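Local coordinates for protein pyridine synthase TbtD (Thermobispora bispora, PDB 5WA3) that probably forms the central pyridine ring of a thiopeptide antibiotic from two dehydroalanines of a modified precursor peptide by a formal [4+2] cycloaddition, at residues Trp11-Asp16 and Ile58-Thr63; Ser190-Ala195 and Val338-Ala343; Ala231-Ser236 and Pro244-Trp249. One frame throughout, in Å; residues are numbered along the deposited sequence.

Contact 1 (Trp11-Asp16 and Ile58-Thr63); sequences WRFRVD and IYVSTT
W11 and V60 form a hydrogen-bonded pair of two antiparallel strands, W11 N donating to V60 O at 2.9 Å; R12 and Y59 follow as a non-hydrogen-bonded pair, and F13 and I58 as the next hydrogen-bonded one. The W11 side chain runs along the partner strand toward its end. Its CB lies 3.6 Å from V60 O. With CG anti to the carbonyl carbon (chi1 -67°), CG and CD1 also pass V60 O, CD1 comes 3.3 Å from T62 O, and NE1 donates to that same T62 O at 2.8 Å. The bond is bent, 141° at the hydrogen; T62 O lies in the indole plane, but NE1 stands 55° out of the T62 carbonyl plane, off any lone pair. On the W11 face of the sheet, F13 CB meets I58 CB at 4.1 Å and V15 CG2 meets I58 CD1 at 3.8 Å, while helix 64-85 packs on W11 and F13. On the other face, the R12 CG methylene lies obliquely against the Y59 ring. T63, the next residue after T62, caps the N terminus of helix 64-85 through OG1 to A66 N. Backbone pairing, the indole N-H bond and apolar contacts thus tie the two central strands together.

Contact 2 (Ser190-Ala195 and Val338-Ala343); sequences SLRSHA and VCHLAA
Helices 184-199 and 332-350 pack here as a roughly antiparallel pair: the axes of the short segments 190-195 and 338-343 approach to 7.8 Å, with an angle of 144° between their N-to-C directions. Three CA pairs lie closest across the interface, L191 with C339, R192 with A343 and A195 with H340. Small residues permit this spacing. A195 CB rests 3.7 Å from H340 CB, at the edge of the imidazole near its plane, and the CB of C339 fits beside the backbone of L191, 3.7 Å from L191 O. The L191 branch CD1 touches the methyl CB of A342. C339 SG comes within 3.7 Å of H194 CD2, an oblique sulfur-aromatic approach and not one over the ring face. R192 leaves its helix with CG anti to the backbone N (chi1 -165°) and bends at chi3, which lays its guanidinium over A343. The methyl of A343 sits 3.5 Å above one guanidinium face, toward the rim, while H340 NE2 lies at the guanidinium edge, 4.0 Å from R192 NH1, the two planes almost perpendicular at 83°. The main polar partner of R192 is D344, just beyond the segment, in a salt bridge through NH2; R213 of helix 205-218 lies near NH1. H194 stacks on Y322 and hydrogen-bonds R335. This largely buried helix-helix junction is set in an all-helical part of the fold: helix 309-327 flanks L191 and C339 through Y322, helix 164-178 covers L191 and A342 through V172 and V173, and helix 205-218 closes over H340 with W212 and R213.

Contact 3 (Ala231-Ser236 and Pro244-Trp249); sequences ASSAES and PHVREW
V246 and S233 form the close-packed part of this contact, where the end of helix 220-233 meets the first turns of helix 244-265. The V246 branch CG1 lies 3.5 Å from S233 CB, and the other branch, CG2, reaches the methyl CB of A234 at 4.3 Å. V246 CG2 stands anti to the backbone N, and CG1 between the N and the carbonyl carbon (chi1 54°), which puts CG1 on S233 CB and CG2 toward A234. All three residues are buried, with A178 and A174 of helix 164-178 continuing the apolar packing against A234 and V246. The R247 side is looser and more polar. Its chain, extended from CG to NE, runs out alongside the helix end and brings NH1 to S233 O in a weak hydrogen bond of 3.4 Å, with S233 O at the guanidinium edge. Over one face of the same group lies S236 CB, 3.5 Å above the plane and displaced toward the rim. R247 NH1 also comes 3.3 Å from S236 N, but both are donors and no bond joins them. The S236 hydroxyl turns back to its own chain, with OG making a weak bond to S232 O, and E235 beside it is exposed, its carboxylate weakly bonded to H177. A241 of the connecting loop touches S233 and S236. The chemistry is that of a connection between two successive helices through a short loop: methyl packing inside, and on the outer side a cationic guanidinium beside the carbonyl end of a helix, where its charge would probably be favourable although the single bond is weak.

From the N terminus, contact 1 comes first: strand 9-16 is joined by strand 55-62 after a loop that carries helix 22-35 and strand 44-49. After helices 64-85 and 98-108, strand 123-128 completes the four-stranded antiparallel sheet beside strand 9-16, and the chain enters the helical part. Contact 2 opens at 190-195 and closes at 338-343, spanning helices 205-218, 220-233, 244-265 and 309-327. Contact 3 is nested inside that span as a short connection between successive helices. Contact 1 lies on the opposite side of the chain's centre from both others, its centre about 34 Å from that of contact 2 and about 32 Å from that of contact 3; contacts 2 and 3, about 20 Å apart between centres, share helix 164-178 as a neighbour.

Contact 1 (Trp11-Asp16 and Ile58-Thr63)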
# COMPACT_ATOMS: atom_id res chain seq x y z
N TRP A 11 -8.04 1.81 17.91
CA TRP A 11 -8.10 0.55 18.56
C TRP A 11 -7.48 -0.44 17.59
O TRP A 11 -7.64 -0.31 16.37
CB TRP A 11 -9.56 0.22 18.91
CG TRP A 11 -10.11 1.18 19.98
CD1 TRP A 11 -10.85 2.30 19.75
CD2 TRP A 11 -9.92 1.10 21.40
NE1 TRP A 11 -11.13 2.92 20.94
CE2 TRP A 11 -10.56 2.21 21.96
CE3 TRP A 11 -9.25 0.21 22.24
CZ2 TRP A 11 -10.58 2.44 23.34
CZ3 TRP A 11 -9.27 0.44 23.62
CH2 TRP A 11 -9.93 1.54 24.15
N ARG A 12 -6.79 -1.44 18.14
CA ARG A 12 -5.96 -2.29 17.34
C ARG A 12 -6.33 -3.76 17.50
O ARG A 12 -6.39 -4.27 18.63
CB ARG A 12 -4.49 -2.03 17.73
CG ARG A 12 -4.05 -0.55 17.60
CD ARG A 12 -2.64 -0.21 18.10
NE ARG A 12 -2.37 -0.81 19.40
CZ ARG A 12 -1.16 -0.98 19.92
NH1 ARG A 12 -0.07 -0.56 19.28
NH2 ARG A 12 -1.06 -1.58 21.10
N PHE A 13 -6.60 -4.43 16.38
CA PHE A 13 -6.70 -5.90 16.34
C PHE A 13 -5.69 -6.62 15.47
O PHE A 13 -5.34 -6.16 14.40
CB PHE A 13 -8.06 -6.31 15.83
CG PHE A 13 -9.15 -5.85 16.69
CD1 PHE A 13 -9.53 -6.60 17.78
CD2 PHE A 13 -9.77 -4.64 16.45
CE1 PHE A 13 -10.52 -6.16 18.61
CE2 PHE A 13 -10.77 -4.20 17.26
CZ PHE A 13 -11.15 -4.96 18.35
N ARG A 14 -5.31 -7.81 15.91
CA ARG A 14 -4.45 -8.74 15.18
C ARG A 14 -5.25 -9.96 14.63
O ARG A 14 -5.86 -10.71 15.42
CB ARG A 14 -3.41 -9.25 16.17
CG ARG A 14 -2.35 -10.13 15.59
CD ARG A 14 -1.52 -10.79 16.68
NE ARG A 14 -0.60 -11.69 16.00
CZ ARG A 14 0.58 -11.37 15.47
NH1 ARG A 14 1.10 -10.18 15.63
NH2 ARG A 14 1.27 -12.29 14.84
N VAL A 15 -5.20 -10.17 13.32
CA VAL A 15 -5.72 -11.42 12.68
C VAL A 15 -4.61 -12.32 12.14
O VAL A 15 -4.13 -12.08 11.06
CB VAL A 15 -6.63 -11.10 11.49
CG1 VAL A 15 -7.38 -12.36 11.07
CG2 VAL A 15 -7.54 -9.93 11.84
N ASP A 16 -4.18 -13.33 12.86
CA ASP A 16 -3.22 -14.28 12.31
C ASP A 16 -3.77 -15.14 11.12
O ASP A 16 -4.85 -15.75 11.19
CB ASP A 16 -2.72 -15.17 13.41
CG ASP A 16 -1.75 -14.46 14.33
OD1 ASP A 16 -0.52 -14.59 14.15
OD2 ASP A 16 -2.21 -13.76 15.24
N ILE A 58 -5.46 -4.51 12.34
CA ILE A 58 -6.68 -3.72 12.08
C ILE A 58 -6.76 -2.51 12.99
O ILE A 58 -6.67 -2.65 14.21
CB ILE A 58 -7.95 -4.54 12.17
CG1 ILE A 58 -8.06 -5.42 10.92
CG2 ILE A 58 -9.14 -3.60 12.24
CD1 ILE A 58 -9.08 -6.54 10.98
N TYR A 59 -6.91 -1.34 12.35
CA TYR A 59 -6.98 -0.06 13.01
C TYR A 59 -8.41 0.49 12.83
O TYR A 59 -8.99 0.48 11.71
CB TYR A 59 -5.91 0.89 12.44
CG TYR A 59 -4.48 0.39 12.69
CD1 TYR A 59 -3.90 0.51 13.94
CD2 TYR A 59 -3.72 -0.23 11.67
CE1 TYR A 59 -2.61 0.05 14.17
CE2 TYR A 59 -2.44 -0.68 11.89
CZ TYR A 59 -1.88 -0.54 13.15
OH TYR A 59 -0.61 -1.02 13.42
N VAL A 60 -9.01 0.95 13.93
CA VAL A 60 -10.38 1.51 13.87
C VAL A 60 -10.63 2.56 14.97
O VAL A 60 -10.31 2.34 16.15
CB VAL A 60 -11.43 0.37 13.87
CG1 VAL A 60 -10.98 -0.82 14.69
CG2 VAL A 60 -12.78 0.86 14.35
N SER A 61 -11.19 3.70 14.54
CA SER A 61 -11.36 4.91 15.37
C SER A 61 -12.77 5.04 16.02
O SER A 61 -13.73 5.43 15.35
CB SER A 61 -11.07 6.14 14.51
OG SER A 61 -10.87 7.26 15.34
N THR A 62 -12.89 4.66 17.29
CA THR A 62 -14.14 4.81 18.09
C THR A 62 -13.85 4.97 19.56
O THR A 62 -12.69 5.07 19.97
CB THR A 62 -15.14 3.62 18.01
OG1 THR A 62 -14.48 2.41 17.62
CG2 THR A 62 -16.34 4.00 17.10
N THR A 63 -14.95 5.01 20.31
CA THR A 63 -14.95 5.04 21.76
C THR A 63 -14.90 3.63 22.28
O THR A 63 -15.13 2.69 21.52
CB THR A 63 -16.24 5.72 22.21
OG1 THR A 63 -17.37 4.95 21.76
CG2 THR A 63 -16.31 7.18 21.62

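Contact 2 (Ser190-Ala195 and Val338-Ala343)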
# COMPACT_ATOMS: atom_id res chain seq x y z
N SER A 190 12.79 10.83 -10.24
CA SER A 190 12.47 10.30 -8.89
C SER A 190 12.06 8.81 -8.97
O SER A 190 12.49 8.04 -8.12
CB SER A 190 11.45 11.15 -8.16
OG SER A 190 10.48 11.65 -9.05
N LEU A 191 11.33 8.38 -10.00
CA LEU A 191 11.08 6.94 -10.14
C LEU A 191 12.36 6.16 -10.32
O LEU A 191 12.56 5.17 -9.62
CB LEU A 191 10.14 6.59 -11.29
CG LEU A 191 8.76 7.21 -11.33
CD1 LEU A 191 7.93 6.46 -12.37
CD2 LEU A 191 8.09 7.12 -9.97
N ARG A 192 13.24 6.59 -11.24
CA ARG A 192 14.50 5.88 -11.46
C ARG A 192 15.29 5.84 -10.19
O ARG A 192 15.77 4.79 -9.77
CB ARG A 192 15.38 6.56 -12.51
CG ARG A 192 16.50 5.65 -13.00
CD ARG A 192 17.10 6.25 -14.26
NE ARG A 192 16.22 6.20 -15.41
CZ ARG A 192 15.94 5.08 -16.07
NH1 ARG A 192 16.42 3.91 -15.67
NH2 ARG A 192 15.14 5.11 -17.12
N SER A 193 15.39 7.01 -9.58
CA SER A 193 16.02 7.18 -8.33
C SER A 193 15.53 6.16 -7.30
O SER A 193 16.35 5.53 -6.61
CB SER A 193 15.82 8.60 -7.88
OG SER A 193 16.39 8.75 -6.61
N HIS A 194 14.20 5.96 -7.22
CA HIS A 194 13.62 5.02 -6.25
C HIS A 194 14.08 3.59 -6.57
O HIS A 194 14.57 2.90 -5.68
CB HIS A 194 12.07 5.16 -6.10
CG HIS A 194 11.48 4.35 -4.97
ND1 HIS A 194 11.58 4.73 -3.64
CD2 HIS A 194 10.81 3.17 -4.97
CE1 HIS A 194 11.00 3.82 -2.88
NE2 HIS A 194 10.51 2.87 -3.66
N ALA A 195 14.04 3.15 -7.81
CA ALA A 195 14.53 1.78 -8.10
C ALA A 195 16.01 1.65 -7.89
O ALA A 195 16.49 0.60 -7.46
CB ALA A 195 14.21 1.37 -9.52
N VAL A 338 8.85 -2.05 -10.83
CA VAL A 338 7.80 -1.29 -11.50
C VAL A 338 8.26 0.15 -11.69
O VAL A 338 8.12 0.71 -12.78
CB VAL A 338 6.46 -1.45 -10.75
CG1 VAL A 338 5.43 -0.40 -11.19
CG2 VAL A 338 5.94 -2.85 -11.00
N CYS A 339 8.80 0.75 -10.64
CA CYS A 339 9.41 2.06 -10.77
C CYS A 339 10.45 2.07 -11.95
O CYS A 339 10.46 3.00 -12.78
CB CYS A 339 10.07 2.47 -9.45
SG CYS A 339 8.89 2.76 -8.12
N HIS A 340 11.27 1.04 -12.04
CA HIS A 340 12.28 0.98 -13.05
C HIS A 340 11.65 0.89 -14.45
O HIS A 340 12.01 1.68 -15.33
CB HIS A 340 13.24 -0.16 -12.77
CG HIS A 340 14.43 -0.16 -13.67
ND1 HIS A 340 14.39 -0.65 -14.97
CD2 HIS A 340 15.70 0.27 -13.47
CE1 HIS A 340 15.58 -0.52 -15.51
NE2 HIS A 340 16.38 0.04 -14.63
N LEU A 341 10.71 -0.02 -14.66
CA LEU A 341 10.01 -0.08 -15.96
C LEU A 341 9.25 1.20 -16.27
O LEU A 341 9.12 1.57 -17.43
CB LEU A 341 9.06 -1.25 -16.05
CG LEU A 341 9.65 -2.65 -15.86
CD1 LEU A 341 8.53 -3.69 -15.84
CD2 LEU A 341 10.65 -2.98 -16.95
N ALA A 342 8.75 1.90 -15.27
CA ALA A 342 8.02 3.15 -15.56
C ALA A 342 9.01 4.12 -16.15
O ALA A 342 8.78 4.67 -17.20
CB ALA A 342 7.35 3.75 -14.32
N ALA A 343 10.15 4.25 -15.48
CA ALA A 343 11.24 5.12 -15.92
C ALA A 343 11.74 4.79 -17.34
O ALA A 343 12.04 5.71 -18.14
CB ALA A 343 12.38 5.05 -14.92

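Contact 3 (Ala231-Ser236 and Pro244-Trp249)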
# COMPACT_ATOMS: atom_id res chain seq x y z
N ALA A 231 -1.28 8.39 -18.69
CA ALA A 231 -0.92 9.80 -18.69
C ALA A 231 -2.10 10.67 -19.09
O ALA A 231 -2.34 11.66 -18.42
CB ALA A 231 0.29 10.06 -19.59
N SER A 232 -2.84 10.29 -20.14
CA SER A 232 -4.01 11.09 -20.59
C SER A 232 -5.14 10.96 -19.57
O SER A 232 -5.68 11.98 -19.10
CB SER A 232 -4.50 10.73 -22.01
OG SER A 232 -4.36 9.36 -22.31
N SER A 233 -5.46 9.72 -19.19
CA SER A 233 -6.42 9.46 -18.13
C SER A 233 -6.27 10.40 -16.94
O SER A 233 -7.27 10.88 -16.40
CB SER A 233 -6.33 8.02 -17.65
OG SER A 233 -6.88 7.10 -18.59
N ALA A 234 -5.03 10.70 -16.56
CA ALA A 234 -4.79 11.52 -15.40
C ALA A 234 -4.86 13.03 -15.64
O ALA A 234 -4.54 13.80 -14.74
CB ALA A 234 -3.46 11.13 -14.80
N GLU A 235 -5.29 13.46 -16.82
CA GLU A 235 -5.35 14.90 -17.14
C GLU A 235 -6.58 15.28 -18.00
O GLU A 235 -6.55 16.27 -18.73
CB GLU A 235 -4.02 15.32 -17.84
CG GLU A 235 -3.76 14.64 -19.19
CD GLU A 235 -2.37 14.90 -19.78
OE1 GLU A 235 -2.11 14.38 -20.89
OE2 GLU A 235 -1.55 15.61 -19.17
N SER A 236 -7.66 14.51 -17.90
CA SER A 236 -8.77 14.61 -18.87
C SER A 236 -9.70 15.86 -18.73
O SER A 236 -10.17 16.39 -19.75
CB SER A 236 -9.61 13.31 -18.89
OG SER A 236 -8.98 12.27 -19.62
N PRO A 244 -10.89 4.10 -15.47
CA PRO A 244 -11.47 4.78 -14.33
C PRO A 244 -10.61 4.78 -13.06
O PRO A 244 -10.55 5.83 -12.40
CB PRO A 244 -12.75 4.00 -14.08
CG PRO A 244 -12.38 2.59 -14.44
CD PRO A 244 -11.36 2.69 -15.55
N HIS A 245 -9.95 3.65 -12.72
CA HIS A 245 -9.24 3.50 -11.41
C HIS A 245 -8.11 4.52 -11.22
O HIS A 245 -7.98 5.14 -10.16
CB HIS A 245 -8.78 2.04 -11.08
CG HIS A 245 -7.77 1.45 -12.02
ND1 HIS A 245 -8.04 0.35 -12.80
CD2 HIS A 245 -6.46 1.74 -12.24
CE1 HIS A 245 -6.96 0.01 -13.49
NE2 HIS A 245 -5.99 0.85 -13.17
N VAL A 246 -7.33 4.71 -12.28
CA VAL A 246 -6.41 5.84 -12.40
C VAL A 246 -7.06 7.19 -12.05
O VAL A 246 -6.53 7.93 -11.21
CB VAL A 246 -5.78 5.89 -13.82
CG1 VAL A 246 -6.83 5.91 -14.93
CG2 VAL A 246 -4.85 7.10 -13.95
N ARG A 247 -8.20 7.50 -12.67
CA ARG A 247 -8.82 8.81 -12.53
C ARG A 247 -9.36 9.00 -11.08
O ARG A 247 -9.23 10.11 -10.49
CB ARG A 247 -9.88 9.00 -13.63
CG ARG A 247 -10.24 10.44 -13.91
CD ARG A 247 -10.71 10.69 -15.34
NE ARG A 247 -11.39 11.99 -15.37
CZ ARG A 247 -10.78 13.19 -15.36
NH1 ARG A 247 -9.45 13.32 -15.34
NH2 ARG A 247 -11.53 14.29 -15.37
N GLU A 248 -9.89 7.92 -10.49
CA GLU A 248 -10.24 7.89 -9.03
C GLU A 248 -9.03 7.99 -8.10
O GLU A 248 -9.07 8.72 -7.09
CB GLU A 248 -11.09 6.64 -8.62
CG GLU A 248 -12.60 6.89 -8.39
CD GLU A 248 -12.93 7.71 -7.12
OE1 GLU A 248 -12.65 7.25 -5.99
OE2 GLU A 248 -13.51 8.83 -7.24
N TRP A 249 -7.96 7.27 -8.42
CA TRP A 249 -6.75 7.32 -7.58
C TRP A 249 -6.21 8.75 -7.49
O TRP A 249 -5.89 9.23 -6.38
CB TRP A 249 -5.67 6.34 -8.04
CG TRP A 249 -4.46 6.36 -7.16
CD1 TRP A 249 -3.26 6.93 -7.44
CD2 TRP A 249 -4.34 5.82 -5.83
NE1 TRP A 249 -2.40 6.77 -6.39
CE2 TRP A 249 -3.03 6.10 -5.39
CE3 TRP A 249 -5.20 5.11 -5.00
CZ2 TRP A 249 -2.58 5.71 -4.15
CZ3 TRP A 249 -4.74 4.71 -3.77
CH2 TRP A 249 -3.44 5.01 -3.35